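Long-range contacts in polyphosphate kinase (Porphyromonas gingivalis, PDB 2O8R), which probably catalyses the reversible transfer of the terminal phosphate of ATP to a growing chain of inorganic polyphosphate, with magnesium as cofactor: residues F20-L25 with V91-E96; P9-D14 with C574-M579; K40-F45 with E96-I101; T588-M593 with V676-A681. The protein carries 3 engineered substitutions. One frame throughout, in Å; residues are numbered along the deposited sequence.

How the contacts relate
Contacts 1 and 3 belong to one helical bundle near the N-terminus: helix 83-112 takes part in both, meeting helix 13-29 in contact 1 and helix 35-63 in contact 3, and the two touch through Leu25. Contact 3 is wholly buried and mostly apolar and aromatic, whereas contact 1, also largely buried, carries an ion pair at its exposed flank. Contact 2, only partly buried, joins the chain leading into helix 13-29 to a loop of the C-terminal region by a backbone bond and ring packing. Contact 4 lies within that C-terminal region and pairs buried charge with amide packing; its 588-593 segment also touches Arg23 of contact 1 and Phe41 of contact 3.

Contact 1 of 4, residues F20-L25 with V91-E96; sequences FNERVL and VIRQDE
Helices 13-29 and 83-112 run almost parallel here, 7° between the segment directions and 11.1 Å between the axes, with Glu22 and Gln94 closest at the CA level. This is a pair within the helical bundle of the N-terminal domain, and polar side chains span much of the gap. Glu22 reaches across because CG stands anti to the backbone N (chi1 170°) and the chain then bends at chi2. Its OE2 receives two donors. Arg93 NH2 forms a salt bridge with Glu22 OE2 at 2.8 Å, approaching on the syn side but well out of the carboxylate plane, while the acceptor lies near the guanidinium plane. Gln94 NE2 bonds the same Glu22 OE2 at 3.3 Å from the anti side. A long, flexible arginine suits the exposed flank, while glutamine, neutral and able to donate, suits the buried position; its NE2 also bonds Leu18 O, so the amide ties the carboxylate to the helix 13-29 backbone. Leu25, buried, points toward helix 83-112 and packs on Leu97 and Ile101 as well. Asn21 OD1 accepts a hydrogen bond from ND2 of Asn48, a predicted ATP-binding residue. Across the pair, Leu25 CD2 rests 3.4 Å from Gln94 O.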
loop_
_atom_site.group_PDB
_atom_site.type_symbol
_atom_site.label_atom_id
_atom_site.label_comp_id
_atom_site.label_asym_id
_atom_site.label_seq_id
_atom_site.Cartn_x
_atom_site.Cartn_y
_atom_site.Cartn_z
ATOM N N PHE A 20 16.004 16.684 21.742
ATOM C CA PHE A 20 14.862 15.784 21.700
ATOM C C PHE A 20 15.289 14.420 21.170
ATOM O O PHE A 20 14.937 13.388 21.742
ATOM C CB PHE A 20 13.744 16.409 20.860
ATOM C CG PHE A 20 12.815 15.423 20.230
ATOM C CD1 PHE A 20 11.925 14.687 21.008
ATOM C CD2 PHE A 20 12.802 15.255 18.846
ATOM C CE1 PHE A 20 11.054 13.777 20.425
ATOM C CE2 PHE A 20 11.937 14.347 18.245
ATOM C CZ PHE A 20 11.059 13.607 19.033
ATOM N N ASN A 21 16.077 14.406 20.105
ATOM C CA ASN A 21 16.493 13.130 19.556
ATOM C C ASN A 21 17.492 12.417 20.459
ATOM O O ASN A 21 17.538 11.189 20.473
ATOM C CB ASN A 21 16.978 13.239 18.112
ATOM C CG ASN A 21 16.386 12.157 17.221
ATOM O OD1 ASN A 21 15.277 11.666 17.458
ATOM N ND2 ASN A 21 17.123 11.778 16.190
ATOM N N GLU A 22 18.251 13.183 21.241
ATOM C CA GLU A 22 19.063 12.610 22.322
ATOM C C GLU A 22 18.190 11.823 23.317
ATOM O O GLU A 22 18.539 10.712 23.715
ATOM C CB GLU A 22 19.833 13.711 23.047
ATOM C CG GLU A 22 20.515 13.279 24.342
ATOM C CD GLU A 22 22.044 13.283 24.274
ATOM O OE1 GLU A 22 22.668 13.133 25.350
ATOM O OE2 GLU A 22 22.625 13.436 23.170
ATOM N N ARG A 23 17.049 12.390 23.700
ATOM C CA ARG A 23 16.135 11.716 24.615
ATOM C C ARG A 23 15.514 10.443 24.004
ATOM O O ARG A 23 15.196 9.487 24.724
ATOM C CB ARG A 23 15.056 12.686 25.079
ATOM C CG ARG A 23 13.961 12.057 25.914
ATOM C CD ARG A 23 14.500 11.509 27.219
ATOM N NE ARG A 23 13.451 10.832 27.970
ATOM C CZ ARG A 23 13.288 9.514 28.014
ATOM N NH1 ARG A 23 14.108 8.725 27.342
ATOM N NH2 ARG A 23 12.309 8.987 28.738
ATOM N N VAL A 24 15.345 10.437 22.681
ATOM C CA VAL A 24 14.877 9.243 21.971
ATOM C C VAL A 24 15.963 8.162 22.035
ATOM O O VAL A 24 15.691 7.005 22.367
ATOM C CB VAL A 24 14.489 9.560 20.505
ATOM C CG1 VAL A 24 14.044 8.304 19.781
ATOM C CG2 VAL A 24 13.371 10.576 20.472
ATOM N N LEU A 25 17.198 8.561 21.749
ATOM C CA LEU A 25 18.358 7.688 21.902
ATOM C C LEU A 25 18.470 7.130 23.322
ATOM O O LEU A 25 18.903 6.000 23.513
ATOM C CB LEU A 25 19.643 8.425 21.517
ATOM C CG LEU A 25 20.913 7.588 21.346
ATOM C CD1 LEU A 25 20.618 6.270 20.669
ATOM C CD2 LEU A 25 21.937 8.354 20.545
ATOM N N VAL A 91 25.816 15.443 16.075
ATOM C CA VAL A 91 25.406 14.186 15.448
ATOM C C VAL A 91 26.506 13.142 15.561
ATOM O O VAL A 91 26.241 12.005 15.923
ATOM C CB VAL A 91 24.965 14.365 13.985
ATOM C CG1 VAL A 91 24.653 13.020 13.361
ATOM C CG2 VAL A 91 23.733 15.247 13.912
ATOM N N ILE A 92 27.745 13.547 15.306
ATOM C CA ILE A 92 28.885 12.634 15.412
ATOM C C ILE A 92 28.979 12.028 16.806
ATOM O O ILE A 92 29.279 10.841 16.962
ATOM C CB ILE A 92 30.209 13.321 14.986
ATOM C CG1 ILE A 92 30.245 13.492 13.462
ATOM C CG2 ILE A 92 31.415 12.523 15.447
ATOM C CD1 ILE A 92 31.346 14.401 12.962
ATOM N N ARG A 93 28.673 12.843 17.811
ATOM C CA ARG A 93 28.675 12.398 19.195
ATOM C C ARG A 93 27.537 11.401 19.464
ATOM O O ARG A 93 27.748 10.351 20.076
ATOM C CB ARG A 93 28.605 13.604 20.143
ATOM C CG ARG A 93 28.862 13.259 21.601
ATOM C CD ARG A 93 28.499 14.388 22.557
ATOM N NE ARG A 93 27.150 14.916 22.342
ATOM C CZ ARG A 93 26.024 14.376 22.810
ATOM N NH1 ARG A 93 26.043 13.261 23.532
ATOM N NH2 ARG A 93 24.865 14.959 22.549
ATOM N N GLN A 94 26.343 11.723 18.976
ATOM C CA GLN A 94 25.164 10.883 19.189
ATOM C C GLN A 94 25.325 9.548 18.486
ATOM O O GLN A 94 24.917 8.498 18.995
ATOM C CB GLN A 94 23.914 11.597 18.687
ATOM C CG GLN A 94 23.591 12.831 19.495
ATOM C CD GLN A 94 22.272 13.460 19.132
ATOM O OE1 GLN A 94 21.840 13.428 17.977
ATOM N NE2 GLN A 94 21.619 14.051 20.126
ATOM N N ASP A 95 25.948 9.605 17.317
ATOM C CA ASP A 95 26.272 8.422 16.554
ATOM C C ASP A 95 27.112 7.450 17.368
ATOM O O ASP A 95 26.835 6.257 17.375
ATOM C CB ASP A 95 27.015 8.813 15.285
ATOM C CG ASP A 95 27.013 7.708 14.253
ATOM O OD1 ASP A 95 25.960 7.051 14.084
ATOM O OD2 ASP A 95 28.061 7.504 13.609
ATOM N N GLU A 96 28.120 7.972 18.065
ATOM C CA GLU A 96 29.004 7.146 18.875
ATOM C C GLU A 96 28.254 6.482 20.016
ATOM O O GLU A 96 28.466 5.298 20.320
ATOM C CB GLU A 96 30.139 7.987 19.433
ATOM C CG GLU A 96 31.148 8.433 18.396
ATOM C CD GLU A 96 32.347 9.126 19.017
ATOM O OE1 GLU A 96 32.479 9.099 20.265
ATOM O OE2 GLU A 96 33.157 9.694 18.255
#

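Contact 2 of 4, residues P9-D14 with C574-M579; sequences PFFRRD and CLVPDM. With SO4 (sulfate ion), chain C.
This is a partly buried contact between two irregular segments, joining the chain that leads into helix 13-29 to the loop between strands 564-569 and 585-589 of the C-terminal PLD-like domain. Residues 9-12 are extended, and Arg12 is the N-cap residue of the helix. One backbone hydrogen bond crosses the contact, from Phe11 N to Cys574 O at 3.0 Å, and Phe10 CA adds a CA-H...O contact to Cys574 O at 3.3 Å. Around this bond the packing is apolar. With CG beside the backbone N (chi1 -71°), the Phe11 ring lies against the loop: Val576 CB sits over one face, 3.7 Å from the ring centroid, in a CH-pi contact offset toward the rim. Pro577 CD comes 3.6 Å from Phe11 CE2, obliquely. A broad aromatic ring suits this place, since it can cover a beta-branched valine and a proline together. The CG1 methyl of Val576 meets Pro9 CB at 3.5 Å, where two compact, rigid side chains cross at about a right angle. Tyr556 OH bonds Val576 N and, weakly, Pro9 O, linking the two segments. At the first turn of the helix a sulfate, probably from the crystallisation liquor, accepts from a backbone N-H: Arg13 N donates to O2 of the ion at 2.9 Å.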
loop_
_atom_site.group_PDB
_atom_site.type_symbol
_atom_site.label_atom_id
_atom_site.label_comp_id
_atom_site.label_asym_id
_atom_site.label_seq_id
_atom_site.Cartn_x
_atom_site.Cartn_y
_atom_site.Cartn_z
ATOM N N PRO A 9 17.012 35.324 26.816
ATOM C CA PRO A 9 17.696 34.158 26.262
ATOM C C PRO A 9 16.745 33.230 25.489
ATOM O O PRO A 9 15.561 33.121 25.838
ATOM C CB PRO A 9 18.212 33.450 27.510
ATOM C CG PRO A 9 17.181 33.751 28.551
ATOM C CD PRO A 9 16.713 35.158 28.251
ATOM N N PHE A 10 17.265 32.591 24.439
ATOM C CA PHE A 10 16.522 31.598 23.648
ATOM C C PHE A 10 17.449 30.511 23.129
ATOM O O PHE A 10 18.497 30.817 22.557
ATOM C CB PHE A 10 15.859 32.238 22.427
ATOM C CG PHE A 10 14.849 33.299 22.749
ATOM C CD1 PHE A 10 13.541 32.965 23.056
ATOM C CD2 PHE A 10 15.201 34.637 22.711
ATOM C CE1 PHE A 10 12.603 33.945 23.335
ATOM C CE2 PHE A 10 14.269 35.621 22.994
ATOM C CZ PHE A 10 12.965 35.273 23.296
ATOM N N PHE A 11 17.065 29.249 23.296
ATOM C CA PHE A 11 17.791 28.157 22.655
ATOM C C PHE A 11 17.590 28.282 21.170
ATOM O O PHE A 11 16.536 28.747 20.738
ATOM C CB PHE A 11 17.223 26.810 23.058
ATOM C CG PHE A 11 17.506 26.425 24.464
ATOM C CD1 PHE A 11 18.798 26.483 24.968
ATOM C CD2 PHE A 11 16.474 25.963 25.280
ATOM C CE1 PHE A 11 19.050 26.108 26.282
ATOM C CE2 PHE A 11 16.714 25.576 26.584
ATOM C CZ PHE A 11 18.007 25.651 27.097
ATOM N N ARG A 12 18.590 27.881 20.391
ATOM C CA ARG A 12 18.400 27.696 18.955
ATOM C C ARG A 12 17.477 26.489 18.756
ATOM O O ARG A 12 17.545 25.519 19.511
ATOM C CB ARG A 12 19.740 27.472 18.276
ATOM C CG ARG A 12 20.720 28.572 18.591
ATOM C CD ARG A 12 22.031 28.462 17.833
ATOM N NE ARG A 12 23.009 29.393 18.394
ATOM C CZ ARG A 12 23.170 30.660 18.008
ATOM N NH1 ARG A 12 22.424 31.174 17.034
ATOM N NH2 ARG A 12 24.085 31.419 18.606
ATOM N N ARG A 13 16.600 26.548 17.764
ATOM C CA ARG A 13 15.578 25.512 17.636
ATOM C C ARG A 13 16.151 24.125 17.301
ATOM O O ARG A 13 15.731 23.127 17.881
ATOM C CB ARG A 13 14.452 25.936 16.683
ATOM C CG ARG A 13 14.886 26.361 15.295
ATOM C CD ARG A 13 13.680 26.537 14.393
ATOM N NE ARG A 13 13.084 25.248 14.044
ATOM C CZ ARG A 13 11.955 25.093 13.358
ATOM N NH1 ARG A 13 11.273 26.149 12.939
ATOM N NH2 ARG A 13 11.503 23.875 13.089
ATOM N N ASP A 14 17.136 24.086 16.407
ATOM C CA ASP A 14 17.786 22.842 15.988
ATOM C C ASP A 14 18.587 22.168 17.093
ATOM O O ASP A 14 18.569 20.948 17.216
ATOM C CB ASP A 14 18.678 23.102 14.774
ATOM C CG ASP A 14 17.890 23.616 13.584
ATOM O OD1 ASP A 14 16.915 22.944 13.204
ATOM O OD2 ASP A 14 18.226 24.689 13.041
ATOM N N CYS A 574 12.376 26.357 22.988
ATOM C CA CYS A 574 13.374 27.428 22.864
ATOM C C CYS A 574 13.399 28.325 24.069
ATOM O O CYS A 574 14.240 29.211 24.166
ATOM C CB CYS A 574 13.108 28.288 21.638
ATOM S SG CYS A 574 13.270 27.420 20.078
ATOM N N LEU A 575 12.452 28.120 24.970
ATOM C CA LEU A 575 12.478 28.777 26.257
ATOM C C LEU A 575 13.566 28.096 27.063
ATOM O O LEU A 575 13.605 26.878 27.136
ATOM C CB LEU A 575 11.128 28.637 26.946
ATOM C CG LEU A 575 10.916 29.343 28.280
ATOM C CD1 LEU A 575 9.485 29.830 28.383
ATOM C CD2 LEU A 575 11.252 28.426 29.444
ATOM N N VAL A 576 14.456 28.885 27.651
ATOM C CA VAL A 576 15.560 28.335 28.421
ATOM C C VAL A 576 15.311 28.399 29.921
ATOM O O VAL A 576 15.127 29.478 30.489
ATOM C CB VAL A 576 16.950 28.890 27.952
ATOM C CG1 VAL A 576 16.819 30.254 27.356
ATOM C CG2 VAL A 576 18.015 28.815 29.042
ATOM N N PRO A 577 15.270 27.223 30.561
ATOM C CA PRO A 577 14.903 27.122 31.965
ATOM C C PRO A 577 16.078 27.433 32.878
ATOM O O PRO A 577 17.211 27.573 32.402
ATOM C CB PRO A 577 14.503 25.658 32.106
ATOM C CG PRO A 577 15.355 24.949 31.117
ATOM C CD PRO A 577 15.589 25.906 29.977
ATOM N N ASP A 578 15.790 27.531 34.176
ATOM C CA ASP A 578 16.797 27.750 35.213
ATOM C C ASP A 578 17.567 29.039 34.978
ATOM O O ASP A 578 18.790 29.076 35.070
ATOM C CB ASP A 578 17.764 26.568 35.296
ATOM C CG ASP A 578 17.060 25.241 35.485
ATOM O OD1 ASP A 578 15.918 25.232 35.999
ATOM O OD2 ASP A 578 17.664 24.206 35.124
HETATM N N MSE A 579 16.832 30.093 34.667
HETATM C CA MSE A 579 17.407 31.394 34.416
HETATM C C MSE A 579 16.630 32.382 35.247
HETATM O O MSE A 579 15.517 32.080 35.658
HETATM C CB MSE A 579 17.245 31.744 32.949
HETATM C CG MSE A 579 17.871 30.749 32.022
HETATM SE SE MSE A 579 19.758 31.063 31.670
HETATM C CE MSE A 579 20.642 30.175 33.168
HETATM S S SO4 C . 16.842 29.543 15.467
HETATM O O1 SO4 C . 15.671 29.592 16.345
HETATM O O2 SO4 C . 17.644 28.347 15.740
HETATM O O3 SO4 C . 16.410 29.501 14.074
HETATM O O4 SO4 C . 17.654 30.734 15.714
#

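Contact 3 of 4, residues K40-F45 with E96-I101; sequences KFLSIF and ELYYRI
Leu42 lies over one face of the Tyr98 ring, while Phe45 comes alongside its CD1-CE1 flank, and the tyrosine ring carries most of the contact. Leu42 CD1 stands 3.8 Å from the Tyr98 ring centroid, nearly straight above the ring, a CH-pi contact displaced toward the rim, and Leu42 CG lies against Tyr98 CZ at the phenol end. Phe45 meets the same ring differently. The two aromatic side chains run antiparallel, alongside one another, and the rings meet obliquely, with their planes 39° apart and centroids 5.5 Å apart. The touching atoms are Phe45 CD2 and Tyr98 CD1, at 3.4 Å. Both aromatics have CG anti to the backbone N, which extends each ring toward the opposite helix. Tyrosine suits this buried place because a flat ring can pack against a leucine and a phenylalanine while its hydroxyl still finds polar neighbours: Tyr98 OH gives a weak hydrogen bond to Leu42 O, 3.3 Å away, which lies in the plane of the ring. That carbonyl also accepts from Ser46 OG, itself a weak partner of Tyr98 OH. A bound sulfate, probably from the crystallisation liquor, lies about 3 Å from the Tyr98 side chain at the nearest atoms. Ile101 completes the apolar surface more loosely, its CG2 4.5 Å from Leu42 CD1. The helices pack nearly antiparallel, crossing at -158° with segment axes 11.7 Å apart. Helix 13-29 closes a further side of this three-helix packing: Ala28 touches Leu42, Glu27 touches Phe41, and Asn21 ND2 bonds Phe45 O.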
loop_
_atom_site.group_PDB
_atom_site.type_symbol
_atom_site.label_atom_id
_atom_site.label_comp_id
_atom_site.label_asym_id
_atom_site.label_seq_id
_atom_site.Cartn_x
_atom_site.Cartn_y
_atom_site.Cartn_z
ATOM N N LYS A 40 13.068 -0.500 18.775
ATOM C CA LYS A 40 12.124 0.445 18.166
ATOM C C LYS A 40 12.613 1.881 18.272
ATOM O O LYS A 40 12.556 2.621 17.296
ATOM C CB LYS A 40 10.736 0.338 18.800
ATOM C CG LYS A 40 9.659 -0.283 17.913
ATOM C CD LYS A 40 10.009 -1.685 17.439
ATOM C CE LYS A 40 9.295 -1.981 16.136
ATOM N NZ LYS A 40 9.798 -3.239 15.538
ATOM N N PHE A 41 13.109 2.266 19.445
ATOM C CA PHE A 41 13.559 3.637 19.641
ATOM C C PHE A 41 14.859 3.985 18.910
ATOM O O PHE A 41 15.062 5.128 18.500
ATOM C CB PHE A 41 13.595 3.998 21.130
ATOM C CG PHE A 41 12.296 4.513 21.621
ATOM C CD1 PHE A 41 11.285 3.641 21.969
ATOM C CD2 PHE A 41 12.045 5.872 21.652
ATOM C CE1 PHE A 41 10.056 4.109 22.383
ATOM C CE2 PHE A 41 10.821 6.342 22.061
ATOM C CZ PHE A 41 9.817 5.449 22.420
ATOM N N LEU A 42 15.717 2.992 18.730
ATOM C CA LEU A 42 16.905 3.150 17.914
ATOM C C LEU A 42 16.441 3.498 16.498
ATOM O O LEU A 42 16.865 4.495 15.919
ATOM C CB LEU A 42 17.714 1.850 17.932
ATOM C CG LEU A 42 19.201 1.796 18.288
ATOM C CD1 LEU A 42 19.578 2.799 19.368
ATOM C CD2 LEU A 42 19.638 0.355 18.673
ATOM N N SER A 43 15.536 2.686 15.965
ATOM C CA SER A 43 14.980 2.907 14.633
ATOM C C SER A 43 14.362 4.309 14.483
ATOM O O SER A 43 14.654 5.026 13.522
ATOM C CB SER A 43 13.958 1.805 14.318
ATOM O OG SER A 43 12.833 2.312 13.626
ATOM N N ILE A 44 13.530 4.688 15.455
ATOM C CA ILE A 44 12.887 6.000 15.494
ATOM C C ILE A 44 13.921 7.114 15.435
ATOM O O ILE A 44 13.799 8.027 14.613
ATOM C CB ILE A 44 12.001 6.190 16.748
ATOM C CG1 ILE A 44 10.762 5.293 16.666
ATOM C CG2 ILE A 44 11.592 7.652 16.895
ATOM C CD1 ILE A 44 9.955 5.202 17.967
ATOM N N PHE A 45 14.945 7.011 16.285
ATOM C CA PHE A 45 16.038 7.984 16.314
ATOM C C PHE A 45 16.651 8.166 14.932
ATOM O O PHE A 45 16.931 9.292 14.507
ATOM C CB PHE A 45 17.115 7.548 17.304
ATOM C CG PHE A 45 18.369 8.368 17.236
ATOM C CD1 PHE A 45 18.529 9.473 18.047
ATOM C CD2 PHE A 45 19.400 8.022 16.370
ATOM C CE1 PHE A 45 19.685 10.229 17.993
ATOM C CE2 PHE A 45 20.557 8.764 16.316
ATOM C CZ PHE A 45 20.706 9.873 17.123
ATOM N N GLU A 96 28.120 7.972 18.065
ATOM C CA GLU A 96 29.004 7.146 18.875
ATOM C C GLU A 96 28.254 6.482 20.016
ATOM O O GLU A 96 28.466 5.298 20.320
ATOM C CB GLU A 96 30.139 7.987 19.433
ATOM C CG GLU A 96 31.148 8.433 18.396
ATOM C CD GLU A 96 32.347 9.126 19.017
ATOM O OE1 GLU A 96 32.479 9.099 20.265
ATOM O OE2 GLU A 96 33.157 9.694 18.255
ATOM N N LEU A 97 27.382 7.256 20.652
ATOM C CA LEU A 97 26.472 6.711 21.644
ATOM C C LEU A 97 25.606 5.579 21.068
ATOM O O LEU A 97 25.524 4.500 21.665
ATOM C CB LEU A 97 25.591 7.825 22.207
ATOM C CG LEU A 97 24.519 7.437 23.218
ATOM C CD1 LEU A 97 25.119 6.706 24.419
ATOM C CD2 LEU A 97 23.802 8.680 23.653
ATOM N N TYR A 98 24.980 5.836 19.915
ATOM C CA TYR A 98 24.130 4.864 19.224
ATOM C C TYR A 98 24.811 3.502 19.068
ATOM O O TYR A 98 24.243 2.464 19.421
ATOM C CB TYR A 98 23.748 5.417 17.852
ATOM C CG TYR A 98 22.616 4.714 17.127
ATOM C CD1 TYR A 98 21.348 5.285 17.065
ATOM C CD2 TYR A 98 22.826 3.512 16.456
ATOM C CE1 TYR A 98 20.315 4.664 16.379
ATOM C CE2 TYR A 98 21.793 2.879 15.769
ATOM C CZ TYR A 98 20.548 3.460 15.732
ATOM O OH TYR A 98 19.531 2.828 15.052
ATOM N N TYR A 99 26.035 3.506 18.555
ATOM C CA TYR A 99 26.746 2.256 18.331
ATOM C C TYR A 99 27.173 1.546 19.617
ATOM O O TYR A 99 27.173 0.314 19.679
ATOM C CB TYR A 99 27.906 2.467 17.371
ATOM C CG TYR A 99 27.458 2.519 15.922
ATOM C CD1 TYR A 99 27.323 1.353 15.164
ATOM C CD2 TYR A 99 27.157 3.727 15.311
ATOM C CE1 TYR A 99 26.909 1.396 13.836
ATOM C CE2 TYR A 99 26.746 3.779 13.984
ATOM C CZ TYR A 99 26.622 2.616 13.259
ATOM O OH TYR A 99 26.226 2.688 11.952
ATOM N N ARG A 100 27.505 2.326 20.642
ATOM C CA ARG A 100 27.733 1.783 21.971
ATOM C C ARG A 100 26.495 1.040 22.466
ATOM O O ARG A 100 26.591 -0.099 22.898
ATOM C CB ARG A 100 28.151 2.878 22.956
ATOM C CG ARG A 100 29.653 2.988 23.147
ATOM C CD ARG A 100 30.007 3.985 24.236
ATOM N NE ARG A 100 29.969 5.359 23.747
ATOM C CZ ARG A 100 29.209 6.326 24.250
ATOM N NH1 ARG A 100 28.418 6.091 25.290
ATOM N NH2 ARG A 100 29.252 7.539 23.712
ATOM N N ILE A 101 25.328 1.669 22.369
ATOM C CA ILE A 101 24.084 1.009 22.759
ATOM C C ILE A 101 23.868 -0.252 21.932
ATOM O O ILE A 101 23.551 -1.306 22.475
ATOM C CB ILE A 101 22.879 1.955 22.636
ATOM C CG1 ILE A 101 23.074 3.139 23.571
ATOM C CG2 ILE A 101 21.602 1.263 23.050
ATOM C CD1 ILE A 101 22.167 4.283 23.309
#

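Contact 4 of 4, residues T588-M593 with V676-A681; sequences TRLVDM and VRAQAA
Asp592 and Gln679 converge from their two segments, Asp592 with CG anti to its own N (chi1 -155°) and Gln679 with CG beside the backbone N (chi1 -75°) and the rest of the chain extended. Arg677, stretched from CG to NE, comes across the aspartate at about a right angle. The contact lies in the C-terminal PLD-like domain, where the chain leaving strand 585-589 meets the start of helix 678-691, with Arg677 as its N-cap residue. Arg677 NE donates at 3.0 Å to the syn lone pair of Asp592 OD2, in a salt bridge whose carboxylate and guanidinium planes stand 76° apart. Gln679 lays its amide against the aspartate, the two planes roughly parallel, with OE1 3.4 Å from Asp592 CB. Its polar atoms bond elsewhere: NE2 to Glu596 and OE1 to Tyr594 N. Glutamine suits this spot because one amide can donate to a carboxylate and accept from a backbone N-H. Beside the polar group, Leu590 CD2 meets Ala678 CB at 4.1 Å, and the small methyl of alanine suits the approach of the helix start to residue 590. Asp592 OD1 has its own salt bridge to Lys655, so the buried carboxylate is held by a different cation at each oxygen. Two such positive partners would probably stabilise its ionised form and lower the cost of burying the charge.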
loop_
_atom_site.group_PDB
_atom_site.type_symbol
_atom_site.label_atom_id
_atom_site.label_comp_id
_atom_site.label_asym_id
_atom_site.label_seq_id
_atom_site.Cartn_x
_atom_site.Cartn_y
_atom_site.Cartn_z
ATOM N N THR A 588 9.255 20.196 31.612
ATOM C CA THR A 588 9.268 18.751 31.588
ATOM C C THR A 588 9.110 18.235 30.168
ATOM O O THR A 588 8.177 18.606 29.457
ATOM C CB THR A 588 8.167 18.185 32.482
ATOM O OG1 THR A 588 8.373 18.665 33.818
ATOM C CG2 THR A 588 8.179 16.660 32.472
ATOM N N ARG A 589 10.053 17.404 29.752
ATOM C CA ARG A 589 9.895 16.629 28.545
ATOM C C ARG A 589 9.539 15.194 28.918
ATOM O O ARG A 589 10.305 14.504 29.596
ATOM C CB ARG A 589 11.172 16.650 27.741
ATOM C CG ARG A 589 11.245 15.609 26.665
ATOM C CD ARG A 589 12.589 15.703 25.992
ATOM N NE ARG A 589 12.626 16.878 25.143
ATOM C CZ ARG A 589 13.721 17.564 24.850
ATOM N NH1 ARG A 589 14.891 17.196 25.347
ATOM N NH2 ARG A 589 13.637 18.625 24.060
ATOM N N LEU A 590 8.359 14.765 28.485
ATOM C CA LEU A 590 7.935 13.391 28.667
ATOM C C LEU A 590 8.004 12.648 27.343
ATOM O O LEU A 590 7.292 12.990 26.398
ATOM C CB LEU A 590 6.512 13.335 29.231
ATOM C CG LEU A 590 5.998 11.914 29.467
ATOM C CD1 LEU A 590 6.894 11.174 30.455
ATOM C CD2 LEU A 590 4.537 11.929 29.929
ATOM N N VAL A 591 8.880 11.650 27.289
ATOM C CA VAL A 591 9.002 10.721 26.162
ATOM C C VAL A 591 8.895 9.301 26.718
ATOM O O VAL A 591 9.597 8.939 27.667
ATOM C CB VAL A 591 10.350 10.891 25.432
ATOM C CG1 VAL A 591 10.720 9.646 24.611
ATOM C CG2 VAL A 591 10.322 12.124 24.570
ATOM N N ASP A 592 7.998 8.520 26.130
ATOM C CA ASP A 592 7.722 7.152 26.527
ATOM C C ASP A 592 7.246 6.442 25.244
ATOM O O ASP A 592 7.405 6.980 24.139
ATOM C CB ASP A 592 6.634 7.156 27.602
ATOM C CG ASP A 592 6.655 5.920 28.515
ATOM O OD1 ASP A 592 7.387 4.944 28.250
ATOM O OD2 ASP A 592 5.908 5.924 29.522
HETATM N N MSE A 593 6.659 5.254 25.380
HETATM C CA MSE A 593 6.221 4.474 24.222
HETATM C C MSE A 593 5.192 5.165 23.316
HETATM O O MSE A 593 5.276 5.059 22.088
HETATM C CB MSE A 593 5.674 3.132 24.671
HETATM C CG MSE A 593 5.577 2.140 23.539
HETATM SE SE MSE A 593 4.826 0.435 24.074
HETATM C CE MSE A 593 5.825 -0.685 22.820
ATOM N N VAL A 676 6.084 6.087 39.625
ATOM C CA VAL A 676 4.938 6.418 38.805
ATOM C C VAL A 676 5.424 6.730 37.403
ATOM O O VAL A 676 6.255 7.624 37.195
ATOM C CB VAL A 676 4.085 7.585 39.402
ATOM C CG1 VAL A 676 4.939 8.586 40.086
ATOM C CG2 VAL A 676 3.228 8.263 38.331
ATOM N N ARG A 677 4.943 5.937 36.451
ATOM C CA ARG A 677 5.133 6.260 35.056
ATOM C C ARG A 677 3.776 6.600 34.438
ATOM O O ARG A 677 2.795 5.832 34.513
ATOM C CB ARG A 677 5.944 5.188 34.319
ATOM C CG ARG A 677 5.258 4.464 33.233
ATOM C CD ARG A 677 6.261 3.783 32.321
ATOM N NE ARG A 677 5.605 3.348 31.090
ATOM C CZ ARG A 677 4.859 2.255 30.987
ATOM N NH1 ARG A 677 4.682 1.471 32.041
ATOM N NH2 ARG A 677 4.290 1.943 29.830
ATOM N N ALA A 678 3.733 7.802 33.874
ATOM C CA ALA A 678 2.487 8.457 33.536
ATOM C C ALA A 678 1.604 7.641 32.595
ATOM O O ALA A 678 0.383 7.641 32.746
ATOM C CB ALA A 678 2.757 9.854 32.978
ATOM N N GLN A 679 2.217 6.930 31.650
ATOM C CA GLN A 679 1.450 6.187 30.661
ATOM C C GLN A 679 0.827 4.928 31.250
ATOM O O GLN A 679 -0.266 4.520 30.840
ATOM C CB GLN A 679 2.263 5.932 29.380
ATOM C CG GLN A 679 2.391 7.203 28.499
ATOM C CD GLN A 679 3.197 7.004 27.201
ATOM O OE1 GLN A 679 3.542 5.887 26.817
ATOM N NE2 GLN A 679 3.474 8.095 26.519
ATOM N N ALA A 680 1.489 4.332 32.237
ATOM C CA ALA A 680 0.840 3.272 33.010
ATOM C C ALA A 680 -0.262 3.859 33.898
ATOM O O ALA A 680 -1.417 3.442 33.837
ATOM C CB ALA A 680 1.849 2.511 33.836
ATOM N N ALA A 681 0.095 4.869 34.680
ATOM C CA ALA A 681 -0.810 5.415 35.683
ATOM C C ALA A 681 -2.102 6.001 35.115
ATOM O O ALA A 681 -3.174 5.845 35.711
ATOM C CB ALA A 681 -0.088 6.447 36.520
#